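PDB 3LRK: alpha-galactosidase 1 from Saccharomyces cerevisiae, which catalyses the hydrolysis of terminal, non-reducing alpha-D-galactose residues from alpha-D-galactosides such as galactose oligosaccharides, galactomannans and galactolipids. Local coordinates for residues Y68-D73 against V143-Y148; L28-G33 against M285-L290. The protein carries 1 engineered substitution. All blocks are in the same frame, centred on the assembly; numbering follows the deposited sequence.

Both contacts belong to the TIM barrel of this glycosyl hydrolase 27 enzyme, with centres about 15 Å apart. Contact 2 joins the two ends of the barrel in sequence, setting strand 32-35 beside strand 290-292, and both segments of contact 1 fall between its two segments along the chain. Contact 1 reaches from strand 68-70 past the intervening strand 109-115 to strand 145-149. Strands 32-35 and 68-70 are neighbours in the parallel sheet, so the contacts meet directly: Gln31 bonds the hydroxyl of Tyr145, and Tyr68 N bonds Met32 O. The pairing of strands 32-35 and 290-292 in contact 2 closes the barrel, while contact 1 carries three substrate-binding residues, Asp72, Asp73 and Lys147.

Contact 1 (Y68-D73 against V143-Y148); sequences YIILDD and VDYLKY. With GOL (glycerol), chain H.
Tyr145 packs against both Tyr68 and Ile70. Its CB lies 3.7 Å from Tyr68 CD1, and with CG anti to the backbone N (chi1 180°) both partners approach the ring from the same side, Ile70 over the face and Tyr68 obliquely. CD2 sits over a face of the Tyr68 ring, 3.6 Å from Tyr68 CD1, the ring planes inclined at 47°. CD1 meets Ile70 CG1, which rests over the Tyr145 ring in a CH-pi contact; CE1 and CZ both meet Ile70 CD1 at 3.7 Å, which also lies beside OH. At the tip, OH hydrogen-bonds Gln31 NE2. A water bridges Tyr68 OH to Asp144 O.

Further along, the extended Lys147 chain brings NZ to the syn lone pair of Asp72 OD1, a 3.0 Å salt bridge. Glycerol O3, of a probable crystallisation additive, accepts from Lys147 NZ and donates to Asp72 OD2, both at 2.8 Å, consistent with its lying in the substrate site. With an alanine replacing Asp72, the Lys147 ammonium is likely to lose its close carboxylate partner and be held less firmly. The contact spans strand 109-115, which separates strands 68-70 and 145-149; Phe182 of strand 182-185 meets both tyrosine rings, while Leu146 packs on helices 131-140 and 160-177.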
ATOM      1  N   TYR A  68     -27.973 -24.764   9.895  1.00 22.39           N
ATOM      2  CA  TYR A  68     -26.846 -24.633  10.818  1.00 21.91           C
ATOM      3  C   TYR A  68     -27.227 -23.742  12.001  1.00 21.65           C
ATOM      4  O   TYR A  68     -27.536 -22.560  11.825  1.00 22.30           O
ATOM      5  CB  TYR A  68     -25.602 -24.080  10.102  1.00 21.68           C
ATOM      6  CG  TYR A  68     -24.911 -25.083   9.215  1.00 21.17           C
ATOM      7  CD1 TYR A  68     -24.126 -26.098   9.759  1.00 20.58           C
ATOM      8  CD2 TYR A  68     -25.028 -25.012   7.828  1.00 21.62           C
ATOM      9  CE1 TYR A  68     -23.481 -27.029   8.938  1.00 21.52           C
ATOM     10  CE2 TYR A  68     -24.391 -25.936   7.000  1.00 21.53           C
ATOM     11  CZ  TYR A  68     -23.618 -26.935   7.561  1.00 20.31           C
ATOM     12  OH  TYR A  68     -22.993 -27.844   6.749  1.00 20.70           O
ATOM     13  N   ILE A  69     -27.252 -24.343  13.188  1.00 20.99           N
ATOM     14  CA  ILE A  69     -27.418 -23.621  14.454  1.00 20.42           C
ATOM     15  C   ILE A  69     -26.022 -23.361  15.005  1.00 20.05           C
ATOM     16  O   ILE A  69     -25.347 -24.283  15.517  1.00 20.06           O
ATOM     17  CB  ILE A  69     -28.273 -24.436  15.480  1.00 20.24           C
ATOM     18  CG1 ILE A  69     -29.661 -24.761  14.899  1.00 20.78           C
ATOM     19  CG2 ILE A  69     -28.376 -23.693  16.827  1.00 20.79           C
ATOM     20  CD1 ILE A  69     -30.496 -23.516  14.479  1.00 21.01           C
ATOM     21  N   ILE A  70     -25.576 -22.115  14.869  1.00 19.83           N
ATOM     22  CA  ILE A  70     -24.185 -21.775  15.158  1.00 19.77           C
ATOM     23  C   ILE A  70     -24.041 -21.042  16.487  1.00 19.61           C
ATOM     24  O   ILE A  70     -24.437 -19.884  16.623  1.00 19.71           O
ATOM     25  CB  ILE A  70     -23.531 -20.936  14.026  1.00 19.80           C
ATOM     26  CG1 ILE A  70     -23.725 -21.601  12.658  1.00 18.73           C
ATOM     27  CG2 ILE A  70     -22.037 -20.715  14.322  1.00 19.31           C
ATOM     28  CD1 ILE A  70     -23.671 -20.607  11.480  1.00 20.43           C
ATOM     29  N   LEU A  71     -23.471 -21.749  17.454  1.00 19.67           N
ATOM     30  CA  LEU A  71     -23.134 -21.204  18.758  1.00 19.78           C
ATOM     31  C   LEU A  71     -21.841 -20.413  18.589  1.00 20.45           C
ATOM     32  O   LEU A  71     -20.840 -20.954  18.104  1.00 20.26           O
ATOM     33  CB  LEU A  71     -22.932 -22.330  19.771  1.00 19.27           C
ATOM     34  CG  LEU A  71     -22.423 -21.970  21.179  1.00 19.17           C
ATOM     35  CD1 LEU A  71     -23.453 -21.178  21.970  1.00 20.11           C
ATOM     36  CD2 LEU A  71     -21.998 -23.211  21.927  1.00 18.27           C
ATOM     37  N   ASP A  72     -21.875 -19.146  18.991  1.00 20.60           N
ATOM     38  CA  ASP A  72     -20.741 -18.235  18.816  1.00 20.90           C
ATOM     39  C   ASP A  72     -19.828 -18.244  20.057  1.00 20.71           C
ATOM     40  O   ASP A  72     -19.643 -19.286  20.679  1.00 21.12           O
ATOM     41  CB  ASP A  72     -21.264 -16.830  18.462  1.00 20.81           C
ATOM     42  CG  ASP A  72     -20.302 -16.040  17.569  1.00 22.15           C
ATOM     43  OD1 ASP A  72     -20.362 -16.174  16.328  1.00 22.96           O
ATOM     44  OD2 ASP A  72     -19.491 -15.267  18.118  1.00 23.23           O
ATOM     45  N   ASP A  73     -19.249 -17.090  20.392  1.00 21.28           N
ATOM     46  CA  ASP A  73     -18.216 -16.938  21.431  1.00 21.64           C
ATOM     47  C   ASP A  73     -18.769 -17.191  22.850  1.00 22.61           C
ATOM     48  O   ASP A  73     -19.973 -17.383  23.024  1.00 22.84           O
ATOM     49  CB  ASP A  73     -17.650 -15.509  21.328  1.00 21.04           C
ATOM     50  CG  ASP A  73     -16.194 -15.372  21.812  1.00 21.18           C
ATOM     51  OD1 ASP A  73     -15.656 -16.231  22.553  1.00 18.91           O
ATOM     52  OD2 ASP A  73     -15.574 -14.361  21.423  1.00 19.36           O
ATOM     53  N   VAL A 143     -19.745 -31.807  16.404  1.00 19.57           N
ATOM     54  CA  VAL A 143     -19.911 -30.521  15.745  1.00 18.71           C
ATOM     55  C   VAL A 143     -19.808 -30.686  14.216  1.00 18.90           C
ATOM     56  O   VAL A 143     -19.031 -31.493  13.742  1.00 19.38           O
ATOM     57  CB  VAL A 143     -18.817 -29.543  16.280  1.00 18.78           C
ATOM     58  CG1 VAL A 143     -18.749 -28.246  15.462  1.00 17.65           C
ATOM     59  CG2 VAL A 143     -19.066 -29.242  17.760  1.00 17.57           C
ATOM     60  N   ASP A 144     -20.592 -29.913  13.465  1.00 19.04           N
ATOM     61  CA  ASP A 144     -20.655 -30.023  11.988  1.00 19.25           C
ATOM     62  C   ASP A 144     -20.104 -28.826  11.232  1.00 19.13           C
ATOM     63  O   ASP A 144     -20.034 -28.857   9.998  1.00 19.31           O
ATOM     64  CB  ASP A 144     -22.103 -30.242  11.536  1.00 19.16           C
ATOM     65  CG  ASP A 144     -22.788 -31.352  12.298  1.00 19.17           C
ATOM     66  OD1 ASP A 144     -22.325 -32.516  12.228  1.00 19.91           O
ATOM     67  OD2 ASP A 144     -23.772 -31.045  12.994  1.00 19.46           O
ATOM     68  N   TYR A 145     -19.725 -27.776  11.969  1.00 18.93           N
ATOM     69  CA  TYR A 145     -19.405 -26.465  11.402  1.00 18.57           C
ATOM     70  C   TYR A 145     -18.547 -25.706  12.407  1.00 18.75           C
ATOM     71  O   TYR A 145     -18.826 -25.720  13.610  1.00 18.65           O
ATOM     72  CB  TYR A 145     -20.721 -25.728  11.145  1.00 18.61           C
ATOM     73  CG  TYR A 145     -20.701 -24.321  10.556  1.00 19.17           C
ATOM     74  CD1 TYR A 145     -20.280 -23.216  11.307  1.00 18.14           C
ATOM     75  CD2 TYR A 145     -21.189 -24.095   9.265  1.00 18.78           C
ATOM     76  CE1 TYR A 145     -20.328 -21.912  10.763  1.00 18.83           C
ATOM     77  CE2 TYR A 145     -21.232 -22.827   8.721  1.00 19.60           C
ATOM     78  CZ  TYR A 145     -20.800 -21.735   9.467  1.00 19.55           C
ATOM     79  OH  TYR A 145     -20.853 -20.472   8.906  1.00 18.72           O
ATOM     80  N   LEU A 146     -17.500 -25.046  11.921  1.00 18.64           N
ATOM     81  CA  LEU A 146     -16.665 -24.202  12.794  1.00 18.66           C
ATOM     82  C   LEU A 146     -16.519 -22.813  12.213  1.00 18.57           C
ATOM     83  O   LEU A 146     -16.038 -22.655  11.084  1.00 18.30           O
ATOM     84  CB  LEU A 146     -15.276 -24.828  13.019  1.00 18.51           C
ATOM     85  CG  LEU A 146     -14.292 -24.056  13.928  1.00 18.98           C
ATOM     86  CD1 LEU A 146     -14.801 -23.953  15.366  1.00 16.56           C
ATOM     87  CD2 LEU A 146     -12.897 -24.698  13.884  1.00 21.72           C
ATOM     88  N   LYS A 147     -16.928 -21.806  12.981  1.00 18.65           N
ATOM     89  CA  LYS A 147     -16.619 -20.415  12.646  1.00 18.98           C
ATOM     90  C   LYS A 147     -15.292 -20.058  13.340  1.00 18.95           C
ATOM     91  O   LYS A 147     -15.151 -20.231  14.553  1.00 18.56           O
ATOM     92  CB  LYS A 147     -17.773 -19.496  13.066  1.00 18.99           C
ATOM     93  CG  LYS A 147     -17.432 -18.016  13.040  1.00 20.83           C
ATOM     94  CD  LYS A 147     -18.575 -17.151  13.518  1.00 22.07           C
ATOM     95  CE  LYS A 147     -18.100 -15.716  13.668  1.00 23.77           C
ATOM     96  NZ  LYS A 147     -19.217 -14.765  13.911  1.00 26.08           N
ATOM     97  N   TYR A 148     -14.313 -19.570  12.571  1.00 18.00           N
ATOM     98  CA  TYR A 148     -12.945 -19.534  13.079  1.00 17.96           C
ATOM     99  C   TYR A 148     -12.353 -18.133  12.942  1.00 17.53           C
ATOM    100  O   TYR A 148     -11.945 -17.718  11.863  1.00 16.82           O
ATOM    101  CB  TYR A 148     -12.091 -20.641  12.414  1.00 17.36           C
ATOM    102  CG  TYR A 148     -10.811 -21.011  13.136  1.00 17.30           C
ATOM    103  CD1 TYR A 148     -10.813 -21.325  14.503  1.00 16.69           C
ATOM    104  CD2 TYR A 148      -9.596 -21.077  12.443  1.00 15.64           C
ATOM    105  CE1 TYR A 148      -9.636 -21.680  15.163  1.00 18.09           C
ATOM    106  CE2 TYR A 148      -8.425 -21.435  13.083  1.00 14.75           C
ATOM    107  CZ  TYR A 148      -8.438 -21.721  14.441  1.00 17.49           C
ATOM    108  OH  TYR A 148      -7.266 -22.063  15.084  1.00 16.34           O
TER
HETATM  109  C1  GOL H7001     -17.555 -12.061  19.424  1.00 33.45           C
HETATM  110  O1  GOL H7001     -16.526 -12.499  20.278  1.00 31.06           O
HETATM  111  C2  GOL H7001     -17.233 -12.394  17.981  1.00 34.47           C
HETATM  112  O2  GOL H7001     -16.446 -11.373  17.397  1.00 34.95           O
HETATM  113  C3  GOL H7001     -18.526 -12.514  17.193  1.00 34.41           C
HETATM  114  O3  GOL H7001     -18.319 -13.560  16.277  1.00 34.82           O
HETATM  115  O   HOH W   1     -21.506 -29.785   7.922  1.00 20.05           O

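Contact 2 (L28-G33 against M285-L290); sequences LTPQMG and MVKSPL
Gln31 and Pro289 meet with the flat amide of one turned onto the ring of the other. Pro289 CG stands over the amide plane, 3.3 Å from Gln31 OE1 and 3.4 Å from Gln31 CD. The glutamine gets there by placing CG between its backbone N and carbonyl carbon (chi1 70°) and then bending at chi2. NE2 is held by Tyr145 and Ser203, whereas OE1 is buried with no polar partner in the model. Pro30 is directed at the 285-290 segment: its CG abuts Lys287 O at 3.4 Å and its CB faces Ser288 O.

These residues lead into the parallel bridge between Met32 and Leu290, where the first and last strands of the TIM barrel meet and close it. Leu290 N donates to Gln31 O at 2.9 Å, and Gly33 N to Leu290 O at 3.1 Å. The Met32 and Leu290 side chains run alongside each other in the same direction, with Met32 CG 4.1 Å from Leu290 CB; helix 310-316 packs against both. Lys287, with positive phi, is the C-prime residue of the Schellman motif ending helix 273-285; its CB and CG rest against Pro30 CG before the chain bends off, and NZ bonds Ile315 O.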
ATOM      1  N   LEU A  28     -21.379 -26.925  -1.257  1.00 21.06           N
ATOM      2  CA  LEU A  28     -21.743 -26.982  -2.679  1.00 20.52           C
ATOM      3  C   LEU A  28     -22.665 -25.825  -3.057  1.00 19.98           C
ATOM      4  O   LEU A  28     -22.702 -25.406  -4.208  1.00 20.01           O
ATOM      5  CB  LEU A  28     -22.342 -28.346  -3.057  1.00 20.68           C
ATOM      6  CG  LEU A  28     -21.444 -29.559  -2.778  1.00 21.38           C
ATOM      7  CD1 LEU A  28     -22.103 -30.830  -3.328  1.00 23.14           C
ATOM      8  CD2 LEU A  28     -20.001 -29.391  -3.352  1.00 21.01           C
ATOM      9  N   THR A  29     -23.406 -25.326  -2.069  1.00 19.40           N
ATOM     10  CA  THR A  29     -24.086 -24.035  -2.138  1.00 19.14           C
ATOM     11  C   THR A  29     -23.715 -23.311  -0.825  1.00 18.89           C
ATOM     12  O   THR A  29     -23.217 -23.955   0.101  1.00 18.03           O
ATOM     13  CB  THR A  29     -25.607 -24.197  -2.169  1.00 19.34           C
ATOM     14  OG1 THR A  29     -26.023 -24.919  -0.995  1.00 20.41           O
ATOM     15  CG2 THR A  29     -26.074 -24.935  -3.459  1.00 19.11           C
ATOM     16  N   PRO A  30     -23.945 -21.986  -0.742  1.00 18.87           N
ATOM     17  CA  PRO A  30     -23.605 -21.270   0.489  1.00 19.32           C
ATOM     18  C   PRO A  30     -24.411 -21.807   1.673  1.00 20.35           C
ATOM     19  O   PRO A  30     -25.526 -22.294   1.480  1.00 20.52           O
ATOM     20  CB  PRO A  30     -23.988 -19.824   0.162  1.00 19.21           C
ATOM     21  CG  PRO A  30     -23.896 -19.747  -1.326  1.00 18.09           C
ATOM     22  CD  PRO A  30     -24.467 -21.065  -1.764  1.00 19.18           C
ATOM     23  N   GLN A  31     -23.838 -21.755   2.872  1.00 20.86           N
ATOM     24  CA  GLN A  31     -24.530 -22.255   4.068  1.00 21.08           C
ATOM     25  C   GLN A  31     -25.675 -21.342   4.474  1.00 21.10           C
ATOM     26  O   GLN A  31     -25.671 -20.156   4.167  1.00 21.18           O
ATOM     27  CB  GLN A  31     -23.560 -22.490   5.241  1.00 20.62           C
ATOM     28  CG  GLN A  31     -22.968 -21.236   5.878  1.00 20.77           C
ATOM     29  CD  GLN A  31     -21.693 -20.754   5.198  1.00 20.17           C
ATOM     30  OE1 GLN A  31     -21.531 -20.888   3.974  1.00 19.04           O
ATOM     31  NE2 GLN A  31     -20.775 -20.188   5.995  1.00 17.09           N
ATOM     32  N   MET A  32     -26.669 -21.920   5.145  1.00 21.19           N
ATOM     33  CA  MET A  32     -27.768 -21.155   5.714  1.00 21.31           C
ATOM     34  C   MET A  32     -27.964 -21.607   7.152  1.00 20.96           C
ATOM     35  O   MET A  32     -27.792 -22.785   7.468  1.00 20.05           O
ATOM     36  CB  MET A  32     -29.075 -21.384   4.935  1.00 21.33           C
ATOM     37  CG  MET A  32     -29.076 -20.885   3.498  1.00 22.14           C
ATOM     38  SD  MET A  32     -30.467 -21.567   2.538  1.00 23.63           S
ATOM     39  CE  MET A  32     -31.829 -20.675   3.296  1.00 24.38           C
ATOM     40  N   GLY A  33     -28.331 -20.668   8.016  1.00 20.73           N
ATOM     41  CA  GLY A  33     -28.552 -20.992   9.410  1.00 20.82           C
ATOM     42  C   GLY A  33     -28.796 -19.786  10.284  1.00 20.68           C
ATOM     43  O   GLY A  33     -29.407 -18.817   9.855  1.00 20.65           O
ATOM     44  N   MET A 285     -27.743 -12.752  -3.885  1.00 20.83           N
ATOM     45  CA  MET A 285     -27.277 -12.612  -5.263  1.00 21.40           C
ATOM     46  C   MET A 285     -25.765 -12.781  -5.443  1.00 21.27           C
ATOM     47  O   MET A 285     -25.306 -13.243  -6.497  1.00 21.43           O
ATOM     48  CB  MET A 285     -27.695 -11.246  -5.790  1.00 21.58           C
ATOM     49  CG  MET A 285     -27.811 -11.175  -7.296  1.00 22.23           C
ATOM     50  SD  MET A 285     -27.822  -9.461  -7.817  1.00 23.43           S
ATOM     51  CE  MET A 285     -26.277  -8.949  -7.086  1.00 30.51           C
ATOM     52  N   VAL A 286     -24.995 -12.392  -4.425  1.00 21.12           N
ATOM     53  CA  VAL A 286     -23.540 -12.578  -4.455  1.00 20.71           C
ATOM     54  C   VAL A 286     -23.114 -13.928  -3.867  1.00 21.10           C
ATOM     55  O   VAL A 286     -21.918 -14.197  -3.713  1.00 20.92           O
ATOM     56  CB  VAL A 286     -22.768 -11.399  -3.781  1.00 20.84           C
ATOM     57  CG1 VAL A 286     -23.120 -10.080  -4.450  1.00 20.60           C
ATOM     58  CG2 VAL A 286     -23.043 -11.326  -2.276  1.00 19.63           C
ATOM     59  N   LYS A 287     -24.095 -14.774  -3.542  1.00 21.15           N
ATOM     60  CA  LYS A 287     -23.833 -16.097  -2.961  1.00 21.33           C
ATOM     61  C   LYS A 287     -23.048 -16.013  -1.635  1.00 21.28           C
ATOM     62  O   LYS A 287     -22.138 -16.805  -1.364  1.00 21.53           O
ATOM     63  CB  LYS A 287     -23.149 -17.017  -3.981  1.00 21.41           C
ATOM     64  CG  LYS A 287     -24.092 -17.889  -4.818  1.00 22.34           C
ATOM     65  CD  LYS A 287     -24.997 -17.111  -5.780  1.00 22.51           C
ATOM     66  CE  LYS A 287     -25.446 -18.043  -6.915  1.00 22.54           C
ATOM     67  NZ  LYS A 287     -26.574 -17.475  -7.693  1.00 22.36           N
ATOM     68  N   SER A 288     -23.414 -15.035  -0.814  1.00 21.22           N
ATOM     69  CA  SER A 288     -22.981 -15.013   0.569  1.00 21.48           C
ATOM     70  C   SER A 288     -23.742 -16.107   1.323  1.00 21.83           C
ATOM     71  O   SER A 288     -24.874 -16.445   0.942  1.00 21.49           O
ATOM     72  CB  SER A 288     -23.274 -13.649   1.210  1.00 21.47           C
ATOM     73  OG  SER A 288     -22.958 -13.655   2.600  1.00 20.85           O
ATOM     74  N   PRO A 289     -23.116 -16.686   2.371  1.00 21.88           N
ATOM     75  CA  PRO A 289     -23.896 -17.402   3.378  1.00 21.84           C
ATOM     76  C   PRO A 289     -25.111 -16.575   3.809  1.00 21.99           C
ATOM     77  O   PRO A 289     -25.064 -15.335   3.818  1.00 21.85           O
ATOM     78  CB  PRO A 289     -22.916 -17.544   4.541  1.00 21.70           C
ATOM     79  CG  PRO A 289     -21.571 -17.589   3.891  1.00 21.90           C
ATOM     80  CD  PRO A 289     -21.671 -16.721   2.669  1.00 22.09           C
ATOM     81  N   LEU A 290     -26.205 -17.260   4.132  1.00 22.19           N
ATOM     82  CA  LEU A 290     -27.396 -16.585   4.626  1.00 22.39           C
ATOM     83  C   LEU A 290     -27.640 -17.087   6.033  1.00 22.45           C
ATOM     84  O   LEU A 290     -28.283 -18.106   6.236  1.00 21.85           O
ATOM     85  CB  LEU A 290     -28.612 -16.845   3.720  1.00 22.92           C
ATOM     86  CG  LEU A 290     -28.555 -16.459   2.238  1.00 22.52           C
ATOM     87  CD1 LEU A 290     -29.866 -16.882   1.545  1.00 22.45           C
ATOM     88  CD2 LEU A 290     -28.258 -14.969   2.005  1.00 22.03           C
TER